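Local structure of amino Transferase (Eubacterium rectale, 3ELE) at residues 135-140 with 215-220. The protein probably catalyses the transfer of amino groups between amino acids and 2-oxo acids with the help of pyridoxal-5'-phosphate, as a class I and II aminotransferase. Sequence-based numbering, arbitrary orientation.
Sequences PEYKVF and IADEPY. With PLP (pyridoxal-5'-phosphate), chain E.
Tyr137 and Asp217 meet through one short hydrogen bond, from Tyr137 OH to Asp217 OD2 at 2.5 Å, and no other residue pair of 135-140 and 215-220 is in contact. The backbones stay apart, 10.2 Å between Tyr137 CA and Asp217 CA, so the long phenol does the bridging from the first turn of helix 136-143 to the end of strand 213-217. The carboxylate oxygen lies at the ring edge, in its plane, yet the carboxylate itself is turned 65° from the ring. Asp217 offers its anti lone pair, the one directed away from OD1. With CG anti to the backbone N (chi1 -171°), the aspartate carries its carboxylate to the cofactor, where OD2 comes within 2.7 Å of N1 of the PLP pyridine. Pro219 CG lies over one face of that ring at its N1 end, 3.8 Å from N1, while Tyr220 OH is hydrogen-bonded to PLP O3 at 2.6 Å and to Tyr335 OH.

The tight part of the contact is the buried Tyr137-Asp217 pair at the N1 end, with Leu112, Thr129 and Asn179 against the Tyr137 side chain. One side of the helix turns outward, with Lys138 exposed, while Phe140 packs inward on helix 108-119 and Glu136 forms a salt bridge with Arg281 of the second subunit. An aspartate facing the pyridine nitrogen is a hallmark of fold-type I PLP enzymes. Tyr137, second shell to N1, probably helps to orient the carboxylate; the carboxylate in turn would favour a protonated N1 and so strengthen the cofactor as an electron sink.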
loop_
_atom_site.group_PDB
_atom_site.type_symbol
_atom_site.label_atom_id
_atom_site.label_comp_id
_atom_site.label_asym_id
_atom_site.label_seq_id
_atom_site.Cartn_x
_atom_site.Cartn_y
_atom_site.Cartn_z
ATOM N N PRO A 135 3.238 8.306 17.616
ATOM C CA PRO A 135 3.892 9.411 16.886
ATOM C C PRO A 135 3.790 9.408 15.366
ATOM O O PRO A 135 3.855 10.479 14.761
ATOM C CB PRO A 135 5.368 9.312 17.321
ATOM C CG PRO A 135 5.341 8.505 18.579
ATOM C CD PRO A 135 4.229 7.552 18.420
ATOM N N GLU A 136 3.571 8.231 14.770
ATOM C CA GLU A 136 3.426 8.076 13.324
ATOM C C GLU A 136 2.202 8.833 12.764
ATOM O O GLU A 136 2.150 9.097 11.563
ATOM C CB GLU A 136 3.392 6.584 12.940
ATOM C CG GLU A 136 3.723 6.271 11.461
ATOM C CD GLU A 136 5.186 6.433 11.118
ATOM O OE1 GLU A 136 5.932 6.956 11.951
ATOM O OE2 GLU A 136 5.607 6.019 10.013
ATOM N N TYR A 137 1.229 9.189 13.612
ATOM C CA TYR A 137 0.100 10.047 13.180
ATOM C C TYR A 137 0.590 11.338 12.548
ATOM O O TYR A 137 0.007 11.775 11.580
ATOM C CB TYR A 137 -0.862 10.418 14.330
ATOM C CG TYR A 137 -1.612 9.270 14.983
ATOM C CD1 TYR A 137 -2.004 8.127 14.261
ATOM C CD2 TYR A 137 -2.037 9.378 16.308
ATOM C CE1 TYR A 137 -2.712 7.103 14.875
ATOM C CE2 TYR A 137 -2.750 8.386 16.922
ATOM C CZ TYR A 137 -3.078 7.239 16.215
ATOM O OH TYR A 137 -3.781 6.280 16.849
ATOM N N LYS A 138 1.640 11.948 13.109
ATOM C CA LYS A 138 2.248 13.167 12.538
ATOM C C LYS A 138 2.742 12.948 11.102
ATOM O O LYS A 138 2.537 13.794 10.248
ATOM C CB LYS A 138 3.386 13.695 13.413
ATOM C CG LYS A 138 3.888 15.081 12.993
ATOM C CD LYS A 138 5.013 15.588 13.875
ATOM C CE LYS A 138 5.382 17.016 13.522
ATOM N NZ LYS A 138 5.726 17.223 12.085
ATOM N N VAL A 139 3.336 11.802 10.825
ATOM C CA VAL A 139 3.819 11.496 9.466
ATOM C C VAL A 139 2.654 11.384 8.482
ATOM O O VAL A 139 2.733 11.945 7.406
ATOM C CB VAL A 139 4.643 10.207 9.422
ATOM C CG1 VAL A 139 4.979 9.804 7.956
ATOM C CG2 VAL A 139 5.888 10.363 10.299
ATOM N N PHE A 140 1.593 10.669 8.873
ATOM C CA PHE A 140 0.420 10.484 8.022
ATOM C C PHE A 140 -0.327 11.807 7.799
ATOM O O PHE A 140 -0.721 12.111 6.654
ATOM C CB PHE A 140 -0.541 9.395 8.545
ATOM C CG PHE A 140 0.113 8.045 8.837
ATOM C CD1 PHE A 140 1.135 7.533 8.034
ATOM C CD2 PHE A 140 -0.367 7.257 9.875
ATOM C CE1 PHE A 140 1.705 6.268 8.307
ATOM C CE2 PHE A 140 0.193 6.002 10.153
ATOM C CZ PHE A 140 1.224 5.514 9.355
ATOM N N ILE A 215 -11.740 10.005 13.748
ATOM C CA ILE A 215 -10.965 8.994 13.028
ATOM C C ILE A 215 -10.598 8.029 14.131
ATOM O O ILE A 215 -9.763 8.360 14.961
ATOM C CB ILE A 215 -9.727 9.581 12.297
ATOM C CG1 ILE A 215 -10.150 10.641 11.288
ATOM C CG2 ILE A 215 -8.929 8.497 11.587
ATOM C CD1 ILE A 215 -10.155 12.051 11.850
ATOM N N ALA A 216 -11.268 6.865 14.158
ATOM C CA ALA A 216 -11.101 5.844 15.179
ATOM C C ALA A 216 -10.083 4.804 14.744
ATOM O O ALA A 216 -10.378 3.977 13.878
ATOM C CB ALA A 216 -12.460 5.162 15.491
ATOM N N ASP A 217 -8.913 4.824 15.391
ATOM C CA ASP A 217 -7.794 3.915 15.115
ATOM C C ASP A 217 -7.967 2.728 16.046
ATOM O O ASP A 217 -7.510 2.763 17.192
ATOM C CB ASP A 217 -6.466 4.652 15.366
ATOM C CG ASP A 217 -5.264 3.888 14.916
ATOM O OD1 ASP A 217 -5.411 2.934 14.137
ATOM O OD2 ASP A 217 -4.154 4.283 15.313
ATOM N N GLU A 218 -8.602 1.664 15.544
ATOM C CA GLU A 218 -9.019 0.503 16.373
ATOM C C GLU A 218 -8.307 -0.849 16.269
ATOM O O GLU A 218 -8.938 -1.873 16.568
ATOM C CB GLU A 218 -10.493 0.238 16.098
ATOM C CG GLU A 218 -11.396 1.412 16.350
ATOM C CD GLU A 218 -12.802 0.970 16.635
ATOM O OE1 GLU A 218 -13.251 -0.045 16.048
ATOM O OE2 GLU A 218 -13.446 1.618 17.479
ATOM N N PRO A 219 -6.994 -0.884 15.945
ATOM C CA PRO A 219 -6.384 -2.223 15.800
ATOM C C PRO A 219 -6.285 -3.062 17.089
ATOM O O PRO A 219 -6.175 -4.294 16.972
ATOM C CB PRO A 219 -5.001 -1.929 15.195
ATOM C CG PRO A 219 -4.638 -0.576 15.722
ATOM C CD PRO A 219 -5.984 0.181 15.763
ATOM N N TYR A 220 -6.341 -2.427 18.275
ATOM C CA TYR A 220 -6.311 -3.133 19.585
ATOM C C TYR A 220 -7.706 -3.451 20.148
ATOM O O TYR A 220 -7.796 -3.926 21.291
ATOM C CB TYR A 220 -5.530 -2.312 20.644
ATOM C CG TYR A 220 -4.123 -2.007 20.220
ATOM C CD1 TYR A 220 -3.155 -2.980 20.289
ATOM C CD2 TYR A 220 -3.767 -0.755 19.705
ATOM C CE1 TYR A 220 -1.858 -2.736 19.881
ATOM C CE2 TYR A 220 -2.449 -0.501 19.282
ATOM C CZ TYR A 220 -1.510 -1.518 19.369
ATOM O OH TYR A 220 -0.210 -1.370 18.976
HETATM N N1 PLP E . -2.274 2.374 15.184
HETATM C C2 PLP E . -1.634 2.115 16.398
HETATM C C2A PLP E . -2.056 2.866 17.620
HETATM C C3 PLP E . -0.623 1.134 16.475
HETATM O O3 PLP E . -0.001 0.861 17.670
HETATM C C4 PLP E . -0.220 0.434 15.315
HETATM C C4A PLP E . 1.135 -0.247 15.385
HETATM O O4A PLP E . 2.158 0.388 15.126
HETATM C C5 PLP E . -0.891 0.716 14.086
HETATM C C6 PLP E . -1.916 1.693 14.032
HETATM C C5A PLP E . -0.521 0.051 12.776
HETATM O O4P PLP E . -1.247 -1.108 12.512
HETATM P P PLP E . -1.027 -1.809 11.077
HETATM O O1P PLP E . -2.314 -2.428 10.613
HETATM O O2P PLP E . -0.044 -2.933 11.228
HETATM O O3P PLP E . -0.533 -0.844 10.049
#